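Local coordinates for UV damage endonuclease (Sulfolobus acidocaldarius, PDB 3TC3), which probably nicks damaged DNA as a manganese-binding TIM-barrel endonuclease of DNA excision repair, recognising different lesions by flipping dinucleotides, at residues Pro85-His89 and Pro90-Val94; Ile140-Leu143 and Lys144-Ala147; Asn269-Asn272 and Phe273-Phe276. All blocks are in the same frame, centred on the assembly; numbering follows the deposited sequence.

Contact 1: Pro85-His89 and Pro90-Val94; sequences PLASH and PKFHV
Two type I beta turns share His89, one running from Leu86 to His89 and the next from His89 to Phe92, and the second is closed by a bond from Phe92 N to His89 O (2.9 Å). These consecutive turns fold the loop that leads from strand 76-78 of the TIM barrel to helix 96-99, so that the Phe92 ring packs against the first turn. It takes Ala87 CA squarely over one face: the CH-pi contact measures 3.5 Å from Ala87 CA to the ring centroid, 5° off the normal. On the opposite face sits Val94 CG2, nearer the rim. With CG anti to the backbone N, chi1 180° directs the ring toward the Leu86-Ala87 backbone, where Leu86 CB meets Phe92 CD2 at 4.1 Å. Val51 of helix 48-71 and Ile84 touch this buried phenylalanine, tying the loop to the helix. The His89 imidazole adds a side-chain bond within the second turn. Pro90 CD lies over one of its faces, 3.4 Å from the ring centroid, and the two side chains cross at about a right angle. At the ring's rim, His89 ND1 accepts the backbone N-H of Lys91 at 2.9 Å, the donor 20° out of the imidazole plane.

Contact 2: Ile140-Leu143 and Lys144-Ala147; sequences IMEL and KYHA
Backbone hydrogen bonds between residues four apart join the two segments as successive parts of one alpha helix: Lys144 N reaches Ile140 O at 2.8 Å, and the series continues with Tyr145 N to Met141 O, His146 N to Glu142 O and Ala147 N to Leu143 O. Glu142 O is gripped twice, because His146 also turns its side chain back on the helix. His146 ND1 donates to Glu142 O over 2.8 Å, shorter than the 3.2 Å of His146 N to the same oxygen, and the two donors arrive from opposite faces of the carbonyl plane. The carbonyl oxygen lies in the imidazole plane, a bond that would help fix the rotation of the ring, while Ser81 binds His146 NE2 at its far end.

The segments lie on helix 133-153 of the beta-alpha-beta unit between barrel strands 117-120 and 158-162, and the buried Leu143 packs on Ile159 and Ile161 of the second strand.

Among the side-chain contacts, the Glu142 chain bends at chi2 (61°) and brings Glu142 OE2 to 3.1 Å from His146 CE1, the carboxylate and imidazole planes 72° apart. Glu142 OE1, probably hydrogen-bonded to Ser88 OG, meets the edge of the Tyr145 ring, 3.7 Å from Tyr145 CD2. On the more exposed flank Met141 and Lys144 run alongside each other; Met141 CE touches Lys144 CD at 3.9 Å, while the lysine amine pairs with Asp148.

Contact 3: Asn269-Asn272 and Phe273-Phe276; sequences NEEN and FRRF
Glu270 OE2 accepts two N-H groups from one guanidinium: Arg274 NE at 2.7 Å and Arg274 NH2 at 2.8 Å. The arginine thus offers its NE side, and the carboxylate lies nearly coplanar with it, 25° between the planes. Arg274 NE uses the anti lone pair of the oxygen, whereas Arg274 NH2 meets it nearly along the C-O bond direction. Both chains run side by side: Glu270 extends beyond CG, and Arg274 extends from CG to NE. A further salt bridge from Arg274 NH2 to Glu305 fastens the guanidinium to helix 293-305.

The second arginine grips its partner end-on. Arg275 NH2 and NH1 both donate to Asn272 OD1, at 2.8 and 2.9 Å, from opposite faces of the amide plane. The Arg275 chain bends at chi3 (-95°), folding the guanidinium back so that one face lies above Glu271 O. Asn272 ND2 is held by Glu254, so both ends of the amide are engaged.

These bonds lie along the first turns of helix 270-279, in the beta-alpha-beta unit between barrel strands 249-252 and 283-287. Asn269 is the N-cap of this helix: Asn269 OD1 accepts Asn272 N at 2.9 Å, in the carbonyl plane and on a lone pair. The helical bonds begin with Phe273 N to Asn269 O, also 2.9 Å. On the inner side, Phe273 and Phe276 each meet Tyr252 in an edge-to-face stack. The side chain of Phe276 is about 8 Å from that of the manganese ligand Asp251.

In the fold
Contacts 1 and 2 are neighbours, their centres 11 Å apart, whereas contact 3 lies on the other side of the chain's centre, centre to centre about 41 Å from contact 1 and about 35 Å from contact 2. The loop of contact 1 rests against the helix of contact 2, where Ala87 packs on the Tyr145 ring. Contacts 2 and 3 occupy separate helices around the same barrel. Contact 2 is the most buried, with four of its eight residues buried; contacts 1 and 3 have two each and lie nearer the surface. Contact 2 relies on backbone carbonyl bonding, contact 3 on arginine pairing, one pair turned to helix 293-305 and the other more exposed. Contact 1 combines turn bonds with CH-pi packing.

Contact 1: Pro85-His89 and Pro90-Val94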
loop_
_atom_site.group_PDB
_atom_site.type_symbol
_atom_site.label_atom_id
_atom_site.label_comp_id
_atom_site.label_asym_id
_atom_site.label_seq_id
_atom_site.Cartn_x
_atom_site.Cartn_y
_atom_site.Cartn_z
ATOM N N PRO A 85 -8.329 12.455 8.180
ATOM C CA PRO A 85 -7.643 13.560 7.540
ATOM C C PRO A 85 -6.668 14.353 8.371
ATOM O O PRO A 85 -7.101 14.718 9.473
ATOM C CB PRO A 85 -8.810 14.444 7.079
ATOM C CG PRO A 85 -9.923 13.561 6.905
ATOM C CD PRO A 85 -9.791 12.590 8.115
ATOM N N LEU A 86 -5.465 14.668 7.850
ATOM C CA LEU A 86 -4.482 15.492 8.560
ATOM C C LEU A 86 -3.974 14.901 9.878
ATOM O O LEU A 86 -3.322 15.590 10.671
ATOM C CB LEU A 86 -5.006 16.948 8.817
ATOM C CG LEU A 86 -5.372 17.688 7.532
ATOM C CD1 LEU A 86 -6.191 18.932 8.004
ATOM C CD2 LEU A 86 -4.032 18.043 6.816
ATOM N N ALA A 87 -4.139 13.574 10.054
ATOM C CA ALA A 87 -3.775 12.933 11.334
ATOM C C ALA A 87 -2.349 13.119 11.805
ATOM O O ALA A 87 -2.106 13.118 13.025
ATOM C CB ALA A 87 -4.086 11.414 11.282
ATOM N N SER A 88 -1.397 13.263 10.884
ATOM C CA SER A 88 -0.003 13.408 11.410
ATOM C C SER A 88 0.481 14.842 11.403
ATOM O O SER A 88 1.652 15.100 11.722
ATOM C CB SER A 88 0.961 12.552 10.580
ATOM O OG SER A 88 0.985 13.105 9.268
ATOM N N HIS A 89 -0.371 15.797 11.007
ATOM C CA HIS A 89 0.022 17.190 11.023
ATOM C C HIS A 89 0.294 17.651 12.456
ATOM O O HIS A 89 -0.404 17.261 13.409
ATOM C CB HIS A 89 -1.072 18.045 10.385
ATOM C CG HIS A 89 -0.646 19.456 10.146
ATOM N ND1 HIS A 89 -0.636 20.427 11.136
ATOM C CD2 HIS A 89 -0.146 20.055 8.993
ATOM C CE1 HIS A 89 -0.121 21.552 10.639
ATOM N NE2 HIS A 89 0.151 21.334 9.305
ATOM N N PRO A 90 1.370 18.431 12.645
ATOM C CA PRO A 90 1.676 19.012 13.966
ATOM C C PRO A 90 0.546 19.687 14.734
ATOM O O PRO A 90 0.532 19.620 15.983
ATOM C CB PRO A 90 2.743 20.082 13.638
ATOM C CG PRO A 90 3.368 19.586 12.362
ATOM C CD PRO A 90 2.260 18.941 11.585
ATOM N N LYS A 91 -0.359 20.366 14.035
ATOM C CA LYS A 91 -1.491 21.017 14.664
ATOM C C LYS A 91 -2.684 20.090 14.942
ATOM O O LYS A 91 -3.673 20.532 15.559
ATOM C CB LYS A 91 -1.929 22.238 13.808
ATOM C CG LYS A 91 -0.919 23.383 13.807
ATOM C CD LYS A 91 -1.480 24.513 12.942
ATOM C CE LYS A 91 -1.675 25.828 13.654
ATOM N NZ LYS A 91 -0.471 26.151 14.462
ATOM N N PHE A 92 -2.577 18.816 14.575
ATOM C CA PHE A 92 -3.682 17.915 14.753
ATOM C C PHE A 92 -3.574 17.265 16.159
ATOM O O PHE A 92 -2.591 16.590 16.437
ATOM C CB PHE A 92 -3.594 16.832 13.627
ATOM C CG PHE A 92 -4.682 15.808 13.683
ATOM C CD1 PHE A 92 -4.627 14.798 14.636
ATOM C CD2 PHE A 92 -5.672 15.780 12.728
ATOM C CE1 PHE A 92 -5.612 13.814 14.683
ATOM C CE2 PHE A 92 -6.656 14.774 12.715
ATOM C CZ PHE A 92 -6.619 13.753 13.666
ATOM N N HIS A 93 -4.651 17.366 16.954
ATOM C CA HIS A 93 -4.660 16.741 18.256
ATOM C C HIS A 93 -5.966 16.116 18.609
ATOM O O HIS A 93 -6.427 16.235 19.752
ATOM C CB HIS A 93 -4.334 17.810 19.342
ATOM C CG HIS A 93 -3.093 18.626 19.030
ATOM N ND1 HIS A 93 -1.885 18.114 19.061
ATOM C CD2 HIS A 93 -2.947 19.960 18.670
ATOM C CE1 HIS A 93 -0.987 19.058 18.730
ATOM N NE2 HIS A 93 -1.629 20.165 18.521
ATOM N N VAL A 94 -6.595 15.435 17.665
ATOM C CA VAL A 94 -7.913 14.871 17.849
ATOM C C VAL A 94 -7.772 13.445 18.402
ATOM O O VAL A 94 -6.994 12.641 17.889
ATOM C CB VAL A 94 -8.656 14.833 16.516
ATOM C CG1 VAL A 94 -10.075 14.201 16.644
ATOM C CG2 VAL A 94 -8.765 16.211 15.858
#

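Contact 2: Ile140-Leu143 and Lys144-Ala147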
loop_
_atom_site.group_PDB
_atom_site.type_symbol
_atom_site.label_atom_id
_atom_site.label_comp_id
_atom_site.label_asym_id
_atom_site.label_seq_id
_atom_site.Cartn_x
_atom_site.Cartn_y
_atom_site.Cartn_z
ATOM N N ILE A 140 8.276 10.037 9.913
ATOM C CA ILE A 140 7.972 9.093 11.006
ATOM C C ILE A 140 6.613 9.390 11.621
ATOM O O ILE A 140 5.883 8.503 11.899
ATOM C CB ILE A 140 9.128 9.137 12.007
ATOM C CG1 ILE A 140 10.336 8.494 11.324
ATOM C CG2 ILE A 140 8.708 8.271 13.270
ATOM C CD1 ILE A 140 11.708 8.506 12.205
ATOM N N MET A 141 6.263 10.670 11.776
ATOM C CA MET A 141 4.901 11.062 12.225
ATOM C C MET A 141 3.829 10.480 11.317
ATOM O O MET A 141 2.794 9.957 11.843
ATOM C CB MET A 141 4.721 12.590 12.428
ATOM C CG MET A 141 5.573 13.066 13.556
ATOM S SD MET A 141 5.282 12.326 15.239
ATOM C CE MET A 141 6.212 10.639 15.380
ATOM N N GLU A 142 4.053 10.558 9.989
ATOM C CA GLU A 142 3.041 9.994 9.074
ATOM C C GLU A 142 2.973 8.459 9.230
ATOM O O GLU A 142 1.895 7.866 9.223
ATOM C CB GLU A 142 3.384 10.479 7.677
ATOM C CG GLU A 142 2.359 10.076 6.617
ATOM C CD GLU A 142 0.935 10.578 6.777
ATOM O OE1 GLU A 142 0.573 11.352 7.691
ATOM O OE2 GLU A 142 0.157 10.215 5.882
ATOM N N LEU A 143 4.153 7.841 9.337
ATOM C CA LEU A 143 4.198 6.368 9.575
ATOM C C LEU A 143 3.537 5.963 10.889
ATOM O O LEU A 143 2.779 4.948 10.892
ATOM C CB LEU A 143 5.672 5.875 9.523
ATOM C CG LEU A 143 6.257 5.890 8.126
ATOM C CD1 LEU A 143 7.784 5.668 8.259
ATOM C CD2 LEU A 143 5.581 4.942 7.144
ATOM N N LYS A 144 3.727 6.777 11.940
ATOM C CA LYS A 144 3.087 6.495 13.239
ATOM C C LYS A 144 1.558 6.565 13.122
ATOM O O LYS A 144 0.850 5.694 13.627
ATOM C CB LYS A 144 3.562 7.560 14.228
ATOM C CG LYS A 144 2.801 7.402 15.506
ATOM C CD LYS A 144 3.245 8.432 16.539
ATOM C CE LYS A 144 2.577 8.104 17.916
ATOM N NZ LYS A 144 1.116 8.276 17.839
ATOM N N TYR A 145 1.016 7.527 12.328
ATOM C CA TYR A 145 -0.435 7.520 12.120
ATOM C C TYR A 145 -0.930 6.251 11.410
ATOM O O TYR A 145 -1.986 5.713 11.776
ATOM C CB TYR A 145 -0.829 8.798 11.276
ATOM C CG TYR A 145 -2.050 8.640 10.379
ATOM C CD1 TYR A 145 -3.286 8.205 10.872
ATOM C CD2 TYR A 145 -1.930 8.913 8.976
ATOM C CE1 TYR A 145 -4.402 7.991 10.023
ATOM C CE2 TYR A 145 -3.030 8.770 8.169
ATOM C CZ TYR A 145 -4.259 8.306 8.705
ATOM O OH TYR A 145 -5.338 8.078 7.908
ATOM N N HIS A 146 -0.164 5.788 10.429
ATOM C CA HIS A 146 -0.584 4.559 9.746
ATOM C C HIS A 146 -0.603 3.355 10.671
ATOM O O HIS A 146 -1.546 2.596 10.644
ATOM C CB HIS A 146 0.339 4.302 8.529
ATOM C CG HIS A 146 0.037 5.239 7.346
ATOM N ND1 HIS A 146 0.285 6.605 7.367
ATOM C CD2 HIS A 146 -0.618 4.968 6.141
ATOM C CE1 HIS A 146 -0.175 7.140 6.176
ATOM N NE2 HIS A 146 -0.691 6.148 5.449
ATOM N N ALA A 147 0.460 3.240 11.501
ATOM C CA ALA A 147 0.517 2.127 12.484
ATOM C C ALA A 147 -0.608 2.324 13.483
ATOM O O ALA A 147 -1.271 1.330 13.867
ATOM C CB ALA A 147 1.835 2.183 13.178
#

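Contact 3: Asn269-Asn272 and Phe273-Phe276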
loop_
_atom_site.group_PDB
_atom_site.type_symbol
_atom_site.label_atom_id
_atom_site.label_comp_id
_atom_site.label_asym_id
_atom_site.label_seq_id
_atom_site.Cartn_x
_atom_site.Cartn_y
_atom_site.Cartn_z
ATOM N N ASN A 269 -5.427 -4.537 -18.958
ATOM C CA ASN A 269 -5.699 -5.260 -20.180
ATOM C C ASN A 269 -5.751 -6.767 -19.870
ATOM O O ASN A 269 -4.830 -7.335 -19.264
ATOM C CB ASN A 269 -4.553 -4.961 -21.170
ATOM C CG ASN A 269 -4.701 -5.771 -22.450
ATOM O OD1 ASN A 269 -4.425 -6.969 -22.491
ATOM N ND2 ASN A 269 -5.197 -5.120 -23.482
ATOM N N GLU A 270 -6.866 -7.376 -20.230
ATOM C CA GLU A 270 -7.068 -8.761 -19.791
ATOM C C GLU A 270 -5.993 -9.681 -20.323
ATOM O O GLU A 270 -5.587 -10.618 -19.603
ATOM C CB GLU A 270 -8.445 -9.289 -20.229
ATOM C CG GLU A 270 -8.538 -10.833 -20.230
ATOM C CD GLU A 270 -9.927 -11.382 -20.514
ATOM O OE1 GLU A 270 -10.825 -10.600 -20.902
ATOM O OE2 GLU A 270 -10.139 -12.575 -20.281
ATOM N N GLU A 271 -5.544 -9.489 -21.565
ATOM C CA GLU A 271 -4.524 -10.415 -22.060
ATOM C C GLU A 271 -3.170 -10.194 -21.346
ATOM O O GLU A 271 -2.427 -11.152 -21.111
ATOM C CB GLU A 271 -4.390 -10.265 -23.604
ATOM C CG GLU A 271 -5.767 -9.984 -24.374
ATOM C CD GLU A 271 -6.758 -11.060 -24.131
ATOM O OE1 GLU A 271 -6.267 -12.211 -24.067
ATOM O OE2 GLU A 271 -7.997 -10.792 -23.973
ATOM N N ASN A 272 -2.813 -8.935 -21.050
ATOM C CA ASN A 272 -1.585 -8.647 -20.284
ATOM C C ASN A 272 -1.691 -9.289 -18.902
ATOM O O ASN A 272 -0.729 -9.859 -18.399
ATOM C CB ASN A 272 -1.312 -7.137 -20.183
ATOM C CG ASN A 272 -0.860 -6.547 -21.488
ATOM O OD1 ASN A 272 -0.301 -7.237 -22.328
ATOM N ND2 ASN A 272 -1.091 -5.287 -21.665
ATOM N N PHE A 273 -2.861 -9.147 -18.280
ATOM C CA PHE A 273 -3.024 -9.702 -16.938
ATOM C C PHE A 273 -2.936 -11.209 -16.949
ATOM O O PHE A 273 -2.282 -11.795 -16.066
ATOM C CB PHE A 273 -4.367 -9.173 -16.314
ATOM C CG PHE A 273 -4.561 -9.627 -14.903
ATOM C CD1 PHE A 273 -3.778 -9.098 -13.883
ATOM C CD2 PHE A 273 -5.489 -10.637 -14.618
ATOM C CE1 PHE A 273 -3.958 -9.581 -12.539
ATOM C CE2 PHE A 273 -5.684 -11.085 -13.309
ATOM C CZ PHE A 273 -4.923 -10.550 -12.259
ATOM N N ARG A 274 -3.608 -11.798 -17.943
ATOM C CA ARG A 274 -3.497 -13.276 -18.091
ATOM C C ARG A 274 -2.033 -13.697 -18.277
ATOM O O ARG A 274 -1.589 -14.708 -17.689
ATOM C CB ARG A 274 -4.347 -13.746 -19.273
ATOM C CG ARG A 274 -5.813 -13.745 -18.951
ATOM C CD ARG A 274 -6.621 -14.010 -20.240
ATOM N NE ARG A 274 -8.024 -14.140 -19.947
ATOM C CZ ARG A 274 -8.599 -15.265 -19.567
ATOM N NH1 ARG A 274 -7.876 -16.373 -19.390
ATOM N NH2 ARG A 274 -9.907 -15.227 -19.305
ATOM N N ARG A 275 -1.247 -12.983 -19.059
ATOM C CA ARG A 275 0.146 -13.384 -19.262
ATOM C C ARG A 275 0.932 -13.286 -17.967
ATOM O O ARG A 275 1.782 -14.163 -17.638
ATOM C CB ARG A 275 0.804 -12.524 -20.306
ATOM C CG ARG A 275 0.914 -13.194 -21.695
ATOM C CD ARG A 275 1.776 -12.334 -22.633
ATOM N NE ARG A 275 0.861 -11.506 -23.401
ATOM C CZ ARG A 275 0.696 -10.208 -23.233
ATOM N NH1 ARG A 275 1.425 -9.563 -22.310
ATOM N NH2 ARG A 275 -0.211 -9.553 -23.980
ATOM N N PHE A 276 0.627 -12.268 -17.158
ATOM C CA PHE A 276 1.260 -12.143 -15.881
ATOM C C PHE A 276 0.895 -13.281 -14.917
ATOM O O PHE A 276 1.768 -13.849 -14.237
ATOM C CB PHE A 276 0.812 -10.771 -15.283
ATOM C CG PHE A 276 1.494 -10.463 -14.006
ATOM C CD1 PHE A 276 2.800 -9.918 -14.040
ATOM C CD2 PHE A 276 0.872 -10.675 -12.803
ATOM C CE1 PHE A 276 3.470 -9.587 -12.913
ATOM C CE2 PHE A 276 1.603 -10.340 -11.558
ATOM C CZ PHE A 276 2.919 -9.882 -11.654
#